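Local coordinates for glutathione S-transferase-like protein (Methylobacillus flagellatus, PDB 4GLT) that binds glutathione and, as a member of the glutathione S-transferase family, probably acts as a transferase, at residues V112-W115 with E116-D120; A128-M131 with E132-P136; E172-L176 with A177-V181. All coordinates share one frame; numbering follows the deposited sequence.

Contact 1. Residues V112-W115 with E116-D120; sequences VRRW and EALAD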
ATOM      1  N   VAL A 112     -12.647  -0.903   7.973  1.00 55.50           N
ATOM      2  CA  VAL A 112     -12.418   0.256   7.114  1.00 58.89           C
ATOM      3  C   VAL A 112     -11.161   0.102   6.293  1.00 57.41           C
ATOM      4  O   VAL A 112     -11.155   0.373   5.092  1.00 60.20           O
ATOM      5  CB  VAL A 112     -12.332   1.575   7.913  1.00 66.13           C
ATOM      6  CG1 VAL A 112     -11.637   2.660   7.101  1.00 41.64           C
ATOM      7  CG2 VAL A 112     -13.715   2.038   8.318  1.00 55.03           C
ATOM      8  N   ARG A 113     -10.086  -0.343   6.928  1.00 56.69           N
ATOM      9  CA  ARG A 113      -8.827  -0.474   6.197  1.00 52.45           C
ATOM     10  C   ARG A 113      -8.854  -1.641   5.190  1.00 55.70           C
ATOM     11  O   ARG A 113      -8.131  -1.621   4.195  1.00 55.43           O
ATOM     12  CB  ARG A 113      -7.661  -0.586   7.182  1.00 49.45           C
ATOM     13  CG  ARG A 113      -7.816   0.350   8.372  1.00 64.08           C
ATOM     14  CD  ARG A 113      -6.810   1.498   8.372  1.00 64.92           C
ATOM     15  NE  ARG A 113      -6.471   2.006   7.043  1.00 56.82           N
ATOM     16  CZ  ARG A 113      -5.543   2.942   6.826  1.00 53.19           C
ATOM     17  NH1 ARG A 113      -4.872   3.468   7.839  1.00 51.13           N
ATOM     18  NH2 ARG A 113      -5.286   3.362   5.600  1.00 57.63           N
ATOM     19  N   ARG A 114      -9.706  -2.637   5.431  1.00 52.05           N
ATOM     20  CA  ARG A 114      -9.854  -3.759   4.498  1.00 48.58           C
ATOM     21  C   ARG A 114     -10.536  -3.315   3.201  1.00 63.05           C
ATOM     22  O   ARG A 114      -9.998  -3.517   2.087  1.00 58.05           O
ATOM     23  CB  ARG A 114     -10.602  -4.915   5.158  1.00 60.88           C
ATOM     24  CG  ARG A 114     -10.383  -6.264   4.491  1.00 55.81           C
ATOM     25  CD  ARG A 114     -11.683  -6.817   3.937  1.00 54.12           C
ATOM     26  NE  ARG A 114     -11.970  -6.335   2.596  1.00 67.36           N
ATOM     27  CZ  ARG A 114     -13.141  -5.842   2.212  1.00 53.74           C
ATOM     28  NH1 ARG A 114     -14.146  -5.750   3.069  1.00 51.71           N
ATOM     29  NH2 ARG A 114     -13.297  -5.433   0.964  1.00 58.16           N
ATOM     30  N   TRP A 115     -11.698  -2.676   3.346  1.00 38.07           N
ATOM     31  CA  TRP A 115     -12.348  -2.017   2.209  1.00 43.67           C
ATOM     32  C   TRP A 115     -11.330  -1.210   1.405  1.00 52.08           C
ATOM     33  O   TRP A 115     -11.201  -1.393   0.184  1.00 54.52           O
ATOM     34  CB  TRP A 115     -13.441  -1.064   2.672  1.00 53.52           C
ATOM     35  CG  TRP A 115     -14.799  -1.671   2.833  1.00 46.93           C
ATOM     36  CD1 TRP A 115     -15.351  -2.117   3.989  1.00 48.13           C
ATOM     37  CD2 TRP A 115     -15.789  -1.870   1.810  1.00 47.80           C
ATOM     38  NE1 TRP A 115     -16.627  -2.593   3.758  1.00 52.56           N
ATOM     39  CE2 TRP A 115     -16.924  -2.443   2.431  1.00 52.13           C
ATOM     40  CE3 TRP A 115     -15.835  -1.606   0.439  1.00 55.73           C
ATOM     41  CZ2 TRP A 115     -18.082  -2.766   1.725  1.00 52.94           C
ATOM     42  CZ3 TRP A 115     -16.981  -1.934  -0.261  1.00 60.37           C
ATOM     43  CH2 TRP A 115     -18.089  -2.505   0.381  1.00 67.91           C
ATOM     44  N   GLU A 116     -10.615  -0.316   2.094  1.00 42.43           N
ATOM     45  CA  GLU A 116      -9.642   0.589   1.446  1.00 47.42           C
ATOM     46  C   GLU A 116      -8.554  -0.139   0.652  1.00 43.91           C
ATOM     47  O   GLU A 116      -8.109   0.341  -0.397  1.00 66.40           O
ATOM     48  CB  GLU A 116      -8.976   1.501   2.484  1.00 47.37           C
ATOM     49  CG  GLU A 116      -7.936   2.456   1.903  1.00 49.64           C
ATOM     50  CD  GLU A 116      -6.943   2.974   2.938  1.00 66.37           C
ATOM     51  OE1 GLU A 116      -6.903   2.411   4.053  1.00 47.64           O
ATOM     52  OE2 GLU A 116      -6.194   3.940   2.639  1.00 51.00           O
ATOM     53  N   ALA A 117      -8.086  -1.264   1.194  1.00 43.21           N
ATOM     54  CA  ALA A 117      -7.083  -2.095   0.525  1.00 47.68           C
ATOM     55  C   ALA A 117      -7.685  -2.741  -0.715  1.00 47.21           C
ATOM     56  O   ALA A 117      -7.024  -2.860  -1.747  1.00 40.37           O
ATOM     57  CB  ALA A 117      -6.533  -3.154   1.482  1.00 38.03           C
ATOM     58  N   LEU A 118      -8.953  -3.128  -0.627  1.00 41.31           N
ATOM     59  CA  LEU A 118      -9.629  -3.715  -1.774  1.00 51.52           C
ATOM     60  C   LEU A 118      -9.711  -2.677  -2.885  1.00 56.27           C
ATOM     61  O   LEU A 118      -9.364  -2.945  -4.035  1.00 55.33           O
ATOM     62  CB  LEU A 118     -11.030  -4.204  -1.406  1.00 55.68           C
ATOM     63  CG  LEU A 118     -11.779  -4.868  -2.562  1.00 50.99           C
ATOM     64  CD1 LEU A 118     -10.884  -5.893  -3.238  1.00 62.35           C
ATOM     65  CD2 LEU A 118     -13.066  -5.511  -2.063  1.00 63.06           C
ATOM     66  N   ALA A 119     -10.174  -1.490  -2.511  1.00 55.99           N
ATOM     67  CA  ALA A 119     -10.286  -0.355  -3.418  1.00 44.34           C
ATOM     68  C   ALA A 119      -8.931   0.069  -3.985  1.00 50.43           C
ATOM     69  O   ALA A 119      -8.790   0.273  -5.192  1.00 47.68           O
ATOM     70  CB  ALA A 119     -10.950   0.817  -2.700  1.00 40.87           C
ATOM     71  N   ASP A 120      -7.927   0.209  -3.128  1.00 48.82           N
ATOM     72  CA  ASP A 120      -6.602   0.554  -3.643  1.00 45.73           C
ATOM     73  C   ASP A 120      -6.069  -0.554  -4.547  1.00 44.52           C
ATOM     74  O   ASP A 120      -5.428  -0.287  -5.556  1.00 41.26           O
ATOM     75  CB  ASP A 120      -5.622   0.825  -2.507  1.00 50.67           C
ATOM     76  CG  ASP A 120      -5.849   2.176  -1.851  1.00 67.94           C
ATOM     77  OD1 ASP A 120      -6.667   2.965  -2.375  1.00 56.55           O
ATOM     78  OD2 ASP A 120      -5.208   2.446  -0.811  1.00 63.46           O
TER
HETATM   79  O   HOH W   1      -5.825  -0.271   3.988  1.00 48.15           O

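Contact 2. Residues A128-M131 with E132-P136; sequences AAVM and EGRRP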
ATOM      1  N   ALA A 128      -2.097  -0.819 -13.591  1.00 53.96           N
ATOM      2  CA  ALA A 128      -1.233  -1.814 -14.207  1.00 63.73           C
ATOM      3  C   ALA A 128      -1.657  -2.008 -15.650  1.00 64.17           C
ATOM      4  O   ALA A 128      -0.859  -1.866 -16.581  1.00 52.59           O
ATOM      5  CB  ALA A 128      -1.315  -3.125 -13.444  1.00 52.57           C
ATOM      6  N   ALA A 129      -2.934  -2.322 -15.826  1.00 53.72           N
ATOM      7  CA  ALA A 129      -3.499  -2.458 -17.150  1.00 57.57           C
ATOM      8  C   ALA A 129      -3.157  -1.227 -17.993  1.00 63.28           C
ATOM      9  O   ALA A 129      -2.499  -1.335 -19.033  1.00 61.67           O
ATOM     10  CB  ALA A 129      -5.003  -2.650 -17.054  1.00 50.47           C
ATOM     11  N   VAL A 130      -3.585  -0.055 -17.524  1.00 60.32           N
ATOM     12  CA  VAL A 130      -3.391   1.195 -18.258  1.00 57.18           C
ATOM     13  C   VAL A 130      -1.948   1.404 -18.703  1.00 54.57           C
ATOM     14  O   VAL A 130      -1.679   1.654 -19.875  1.00 73.84           O
ATOM     15  CB  VAL A 130      -3.818   2.420 -17.435  1.00 64.92           C
ATOM     16  CG1 VAL A 130      -3.375   3.701 -18.139  1.00 73.46           C
ATOM     17  CG2 VAL A 130      -5.320   2.411 -17.200  1.00 64.90           C
ATOM     18  N   MET A 131      -1.015   1.305 -17.768  1.00 61.01           N
ATOM     19  CA  MET A 131       0.392   1.472 -18.120  1.00 70.94           C
ATOM     20  C   MET A 131       0.852   0.383 -19.081  1.00 66.70           C
ATOM     21  O   MET A 131       1.698   0.625 -19.958  1.00 58.30           O
ATOM     22  CB  MET A 131       1.276   1.509 -16.866  1.00 74.76           C
ATOM     23  CG  MET A 131       0.939   2.653 -15.913  1.00 80.52           C
ATOM     24  SD  MET A 131       0.899   4.283 -16.704  1.00 78.35           S
ATOM     25  CE  MET A 131      -0.154   5.168 -15.549  1.00 65.66           C
ATOM     26  N   GLU A 132       0.295  -0.817 -18.929  1.00 63.05           N
ATOM     27  CA  GLU A 132       0.686  -1.925 -19.800  1.00 63.88           C
ATOM     28  C   GLU A 132       0.427  -1.544 -21.248  1.00 67.85           C
ATOM     29  O   GLU A 132       1.205  -1.871 -22.140  1.00 64.87           O
ATOM     30  CB  GLU A 132      -0.066  -3.212 -19.440  1.00 67.33           C
ATOM     31  CG  GLU A 132       0.215  -4.391 -20.369  1.00 70.20           C
ATOM     32  CD  GLU A 132       1.663  -4.867 -20.332  1.00 76.43           C
ATOM     33  OE1 GLU A 132       2.464  -4.340 -19.528  1.00 81.25           O
ATOM     34  OE2 GLU A 132       2.003  -5.781 -21.109  1.00 69.83           O
ATOM     35  N   GLY A 133      -0.674  -0.835 -21.465  1.00 77.48           N
ATOM     36  CA  GLY A 133      -1.064  -0.422 -22.799  1.00 63.31           C
ATOM     37  C   GLY A 133      -0.184   0.684 -23.340  1.00 73.45           C
ATOM     38  O   GLY A 133      -0.192   0.965 -24.539  1.00 77.62           O
ATOM     39  N   ARG A 134       0.579   1.316 -22.455  1.00 72.62           N
ATOM     40  CA  ARG A 134       1.415   2.440 -22.842  1.00 62.39           C
ATOM     41  C   ARG A 134       2.833   2.018 -23.181  1.00 76.52           C
ATOM     42  O   ARG A 134       3.668   2.859 -23.519  1.00 64.83           O
ATOM     43  CB  ARG A 134       1.481   3.477 -21.732  1.00 60.61           C
ATOM     44  CG  ARG A 134       0.218   4.281 -21.525  1.00 72.54           C
ATOM     45  CD  ARG A 134       0.595   5.638 -20.964  1.00 86.05           C
ATOM     46  NE  ARG A 134      -0.560   6.470 -20.659  1.00 71.03           N
ATOM     47  CZ  ARG A 134      -0.769   7.033 -19.476  1.00 91.12           C
ATOM     48  NH1 ARG A 134       0.107   6.852 -18.492  1.00 86.08           N
ATOM     49  NH2 ARG A 134      -1.845   7.783 -19.284  1.00 72.86           N
ATOM     50  N   ARG A 135       3.112   0.725 -23.078  1.00 73.03           N
ATOM     51  CA  ARG A 135       4.450   0.229 -23.368  1.00 72.25           C
ATOM     52  C   ARG A 135       4.746   0.385 -24.859  1.00 81.39           C
ATOM     53  O   ARG A 135       3.820   0.490 -25.663  1.00 93.18           O
ATOM     54  CB  ARG A 135       4.576  -1.219 -22.889  1.00 67.53           C
ATOM     55  CG  ARG A 135       4.314  -1.361 -21.387  1.00 63.66           C
ATOM     56  CD  ARG A 135       4.383  -2.805 -20.913  1.00 57.07           C
ATOM     57  NE  ARG A 135       5.533  -3.491 -21.481  1.00 66.50           N
ATOM     58  CZ  ARG A 135       6.718  -3.601 -20.887  1.00 71.74           C
ATOM     59  NH1 ARG A 135       6.920  -3.083 -19.682  1.00 63.90           N
ATOM     60  NH2 ARG A 135       7.706  -4.237 -21.498  1.00 68.35           N
ATOM     61  N   PRO A 136       6.036   0.440 -25.237  1.00 91.16           N
ATOM     62  CA  PRO A 136       6.359   0.543 -26.660  1.00 88.80           C
ATOM     63  C   PRO A 136       5.612  -0.512 -27.475  1.00 96.22           C
ATOM     64  O   PRO A 136       5.295  -1.590 -26.960  1.00 81.00           O
ATOM     65  CB  PRO A 136       7.866   0.299 -26.697  1.00 87.38           C
ATOM     66  CG  PRO A 136       8.342   0.775 -25.365  1.00 93.80           C
ATOM     67  CD  PRO A 136       7.244   0.448 -24.392  1.00 83.16           C
TER

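Contact 3. Residues E172-L176 with A177-V181; sequences ESFSL and ADIAV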
ATOM      1  N   GLU A 172     -22.452   1.927   8.718  1.00 61.66           N
ATOM      2  CA  GLU A 172     -23.378   2.922   8.230  1.00 61.77           C
ATOM      3  C   GLU A 172     -22.932   4.368   8.395  1.00 68.14           C
ATOM      4  O   GLU A 172     -23.764   5.249   8.544  1.00 56.57           O
ATOM      5  CB  GLU A 172     -24.747   2.721   8.859  1.00 77.48           C
ATOM      6  CG  GLU A 172     -25.856   2.663   7.833  1.00 78.95           C
ATOM      7  CD  GLU A 172     -25.909   1.328   7.133  1.00 94.22           C
ATOM      8  OE1 GLU A 172     -25.620   0.315   7.789  1.00100.06           O
ATOM      9  OE2 GLU A 172     -26.236   1.286   5.934  1.00 90.24           O
ATOM     10  N   SER A 173     -21.623   4.614   8.367  1.00 63.29           N
ATOM     11  CA  SER A 173     -21.119   5.984   8.451  1.00 53.51           C
ATOM     12  C   SER A 173     -19.953   6.256   7.540  1.00 67.96           C
ATOM     13  O   SER A 173     -19.036   5.440   7.403  1.00 66.68           O
ATOM     14  CB  SER A 173     -20.789   6.411   9.894  1.00 51.10           C
ATOM     15  OG  SER A 173     -20.181   5.361  10.619  1.00 68.10           O
ATOM     16  N   PHE A 174     -20.015   7.427   6.924  1.00 54.09           N
ATOM     17  CA  PHE A 174     -19.078   7.826   5.919  1.00 69.13           C
ATOM     18  C   PHE A 174     -17.661   7.672   6.461  1.00 55.69           C
ATOM     19  O   PHE A 174     -17.304   8.266   7.472  1.00 59.06           O
ATOM     20  CB  PHE A 174     -19.365   9.271   5.525  1.00 72.04           C
ATOM     21  CG  PHE A 174     -18.467   9.780   4.450  1.00 50.47           C
ATOM     22  CD1 PHE A 174     -18.716   9.467   3.132  1.00 52.03           C
ATOM     23  CD2 PHE A 174     -17.375  10.573   4.762  1.00 55.72           C
ATOM     24  CE1 PHE A 174     -17.876   9.926   2.133  1.00 61.72           C
ATOM     25  CE2 PHE A 174     -16.536  11.049   3.767  1.00 43.90           C
ATOM     26  CZ  PHE A 174     -16.787  10.719   2.455  1.00 44.87           C
ATOM     27  N   SER A 175     -16.859   6.851   5.801  1.00 59.40           N
ATOM     28  CA  SER A 175     -15.497   6.661   6.249  1.00 56.44           C
ATOM     29  C   SER A 175     -14.515   6.682   5.090  1.00 62.16           C
ATOM     30  O   SER A 175     -14.897   6.832   3.924  1.00 58.56           O
ATOM     31  CB  SER A 175     -15.376   5.337   7.006  1.00 52.69           C
ATOM     32  OG  SER A 175     -15.748   4.255   6.173  1.00 66.29           O
ATOM     33  N   LEU A 176     -13.243   6.542   5.438  1.00 51.32           N
ATOM     34  CA  LEU A 176     -12.190   6.343   4.472  1.00 56.00           C
ATOM     35  C   LEU A 176     -12.629   5.311   3.428  1.00 57.29           C
ATOM     36  O   LEU A 176     -12.321   5.446   2.249  1.00 45.65           O
ATOM     37  CB  LEU A 176     -10.931   5.879   5.203  1.00 47.51           C
ATOM     38  CG  LEU A 176      -9.665   5.653   4.393  1.00 51.34           C
ATOM     39  CD1 LEU A 176      -9.294   6.919   3.632  1.00 55.93           C
ATOM     40  CD2 LEU A 176      -8.526   5.195   5.306  1.00 43.78           C
ATOM     41  N   ALA A 177     -13.363   4.285   3.858  1.00 55.60           N
ATOM     42  CA  ALA A 177     -13.811   3.251   2.927  1.00 52.63           C
ATOM     43  C   ALA A 177     -14.496   3.885   1.714  1.00 66.96           C
ATOM     44  O   ALA A 177     -14.035   3.769   0.574  1.00 60.04           O
ATOM     45  CB  ALA A 177     -14.752   2.284   3.626  1.00 62.15           C
ATOM     46  N   ASP A 178     -15.601   4.571   1.974  1.00 51.09           N
ATOM     47  CA  ASP A 178     -16.354   5.245   0.926  1.00 46.84           C
ATOM     48  C   ASP A 178     -15.487   6.135   0.044  1.00 60.22           C
ATOM     49  O   ASP A 178     -15.570   6.082  -1.186  1.00 57.35           O
ATOM     50  CB  ASP A 178     -17.468   6.019   1.589  1.00 49.28           C
ATOM     51  CG  ASP A 178     -18.265   5.129   2.514  1.00 50.96           C
ATOM     52  OD1 ASP A 178     -19.022   4.288   1.986  1.00 49.75           O
ATOM     53  OD2 ASP A 178     -18.085   5.222   3.747  1.00 56.47           O
ATOM     54  N   ILE A 179     -14.640   6.941   0.663  1.00 49.26           N
ATOM     55  CA  ILE A 179     -13.773   7.797  -0.117  1.00 55.73           C
ATOM     56  C   ILE A 179     -12.950   6.959  -1.083  1.00 50.23           C
ATOM     57  O   ILE A 179     -12.798   7.309  -2.256  1.00 58.27           O
ATOM     58  CB  ILE A 179     -12.835   8.615   0.779  1.00 58.20           C
ATOM     59  CG1 ILE A 179     -13.653   9.564   1.662  1.00 57.73           C
ATOM     60  CG2 ILE A 179     -11.838   9.382  -0.070  1.00 56.29           C
ATOM     61  CD1 ILE A 179     -12.808  10.485   2.515  1.00 62.94           C
ATOM     62  N   ALA A 180     -12.433   5.842  -0.592  1.00 47.07           N
ATOM     63  CA  ALA A 180     -11.525   5.038  -1.387  1.00 52.73           C
ATOM     64  C   ALA A 180     -12.255   4.413  -2.560  1.00 49.98           C
ATOM     65  O   ALA A 180     -11.727   4.336  -3.671  1.00 51.16           O
ATOM     66  CB  ALA A 180     -10.863   3.976  -0.536  1.00 58.14           C
ATOM     67  N   VAL A 181     -13.473   3.962  -2.305  1.00 46.96           N
ATOM     68  CA  VAL A 181     -14.296   3.382  -3.349  1.00 53.50           C
ATOM     69  C   VAL A 181     -14.688   4.424  -4.401  1.00 54.64           C
ATOM     70  O   VAL A 181     -14.827   4.106  -5.578  1.00 67.21           O
ATOM     71  CB  VAL A 181     -15.542   2.714  -2.739  1.00 53.07           C
ATOM     72  CG1 VAL A 181     -16.609   2.467  -3.792  1.00 46.56           C
ATOM     73  CG2 VAL A 181     -15.134   1.425  -2.048  1.00 44.22           C
TER
HETATM   74  O   HOH W   2     -18.309   3.534   5.712  1.00 56.65           O

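Contact 1. Residues V112-W115 with E116-D120
Val112 O accepts from Glu116 N at 3.1 Å, and the same i to i+4 pattern carries Ala117 N to Arg113 O, Leu118 N to Arg114 O and Ala119 N to Trp115 O, so residues 112-115 and 116-120 follow each other as successive turns of one alpha-helix. Along one side Arg113 and Glu116 run side by side. The arginine chain leaves CB beside its backbone N (chi1 -40°) and bends at chi2 and chi3, which brings its guanidinium round to the carboxylate of the next turn, edge-on. The two planes are only 15° apart. OE1 of Glu116 is the shared acceptor of this salt bridge: Arg113 NH2 is modelled 2.4 Å from it, so short that the exact value is doubtful, and Arg113 NE adds a weak bond at 3.0 Å. A water donates to the same Glu116 OE1 and, at 2.7 Å, to Arg113 O, tying the carboxylate to the backbone one turn back. Arg114 NH2 lies 3.0 Å from Leu118 CD2, which sits at the guanidinium edge near its plane, while Arg114 NH1 stands 3.9 Å above the Trp115 ring plane, offset toward the rim. The other carboxylate oxygen, Glu116 OE2, forms a salt bridge with Lys36, which Asp120 shares. In the all-helical C-terminal domain of the glutathione transferase fold, Leu118 and Trp115 of helix 106-133 meet Met159 of helix 142-162, Glu116 packs on Leu176 of helix 176-191 and on Arg86 of helix 85-93, and Arg114 and Leu118 reach Tyr83 of the second subunit.

Contact 2. Residues A128-M131 with E132-P136
Met131 and Arg134 lie side by side and point the same way, the thioether against the end of the arginine. Met131 SD is 3.2 Å from Arg134 NH1, approaching the guanidinium obliquely, and Met131 CE follows at 3.4 Å from the same nitrogen. The arginine chain is extended from CG to NE, which carries its flat end back over the preceding turn, whereas the methionine bends at chi2 (-52°) to bring sulfur and methyl alongside it. Val130 comes from another direction: its CG1 lies over one face of the guanidinium, 4.4 Å from Arg134 CZ. Beneath these side chains the backbone bonding changes toward residue 133. Glu132 N still donates to Ala128 O at 2.8 Å, and Gly133 N to Ala129 O, but Arg134 N turns to Met131 O, three residues back, at 2.8 Å. That donor stands 66° out of the carbonyl plane, as tight i to i+3 bonding would bring about. Glu132 points its carboxylate away from this group, and OE2 accepts from Asp141 N. The same oxygen makes a salt bridge with Arg135 of the second subunit, and Arg135 returns the pairing to Glu132 of that subunit while its NE donates to Met139 O. Two chemistries thus share residues 131-135. Glu132 and Arg135 supply charges across the dimer interface; Met131, which touches bound glutathione, lies against the cationic end of Arg134, next to the glutathione-binding Arg191, so this edge of the pocket is likely to be electropositive and suited to an anionic ligand.

Contact 3. Residues E172-L176 with A177-V181
Ser175 and Asp178 meet across the first turn of helix 176-191. Ser175 N donates to Asp178 OD2 at 2.9 Å, along a nearly straight line and onto the anti lone pair, the one facing away from OD1. The aspartate CG lies beside its own backbone N (chi1 -52°), which turns the carboxylate back toward the loop that enters the helix. Ser175, at the N-cap, holds OG between its backbone N and carbonyl carbon (chi1 59°), where it accepts a weak bond from Ala177 N at 3.3 Å. A water lies between the two side chains, 2.7 Å from Ser175 OG and 2.6 Å from Asp178 OD2, and also reaches Ser173 O. Serine at the N-cap and aspartate three residues on form a capping box, and the residues flanking it complete a hydrophobic staple: Phe174, just before the N-cap, meets Ile179, four residues after it. Phe174 CZ touches Ile179 CG1 at 3.4 Å, the two side chains crossing at about a right angle. Capping box and staple together are well known from this helix in glutathione transferases. The ring of Phe174 also slants across Asp178, its plane 15° from that of the carboxylate and its CE1 4.0 Å from Asp178 CB. Asp178 OD1 accepts from His207 NE2 and Cys169 N, so both carboxylate oxygens are engaged. With an alanine at Asp178, Ser175 N would probably lose its acceptor, and His207 and Cys169 the oxygen they share, breaking the box. Outside the staple, the Phe174 ring forms a cation-pi contact with Arg214 and an edge-to-face pair with Trp168. Leu176 packs on Val40 of helix 32-44 and on Arg113 and Glu116 of helix 106-133, and Ile179 also packs on helix 32-44.

Overall arrangement
Contacts 1 and 3 are buried and adjoin each other, their centres about 9 Å apart: Trp115 packs on Ala177 and Val112 on Ser175, joining the first half of helix 106-133 to the start of helix 176-191. Contact 2 shares helix 106-133 with contact 1 but lies at its far end, about 24 Å away between centres, partly exposed and on the other side of the chain's centre from contact 3. Charges in contact 1 pair along the helix and with Lys36 of helix 32-44, and in contact 3 an aspartate serves a helix start; contact 2 sends its charges outward, toward the dimer partner and the glutathione pocket. The second subunit reaches contacts 1 and 2, not contact 3.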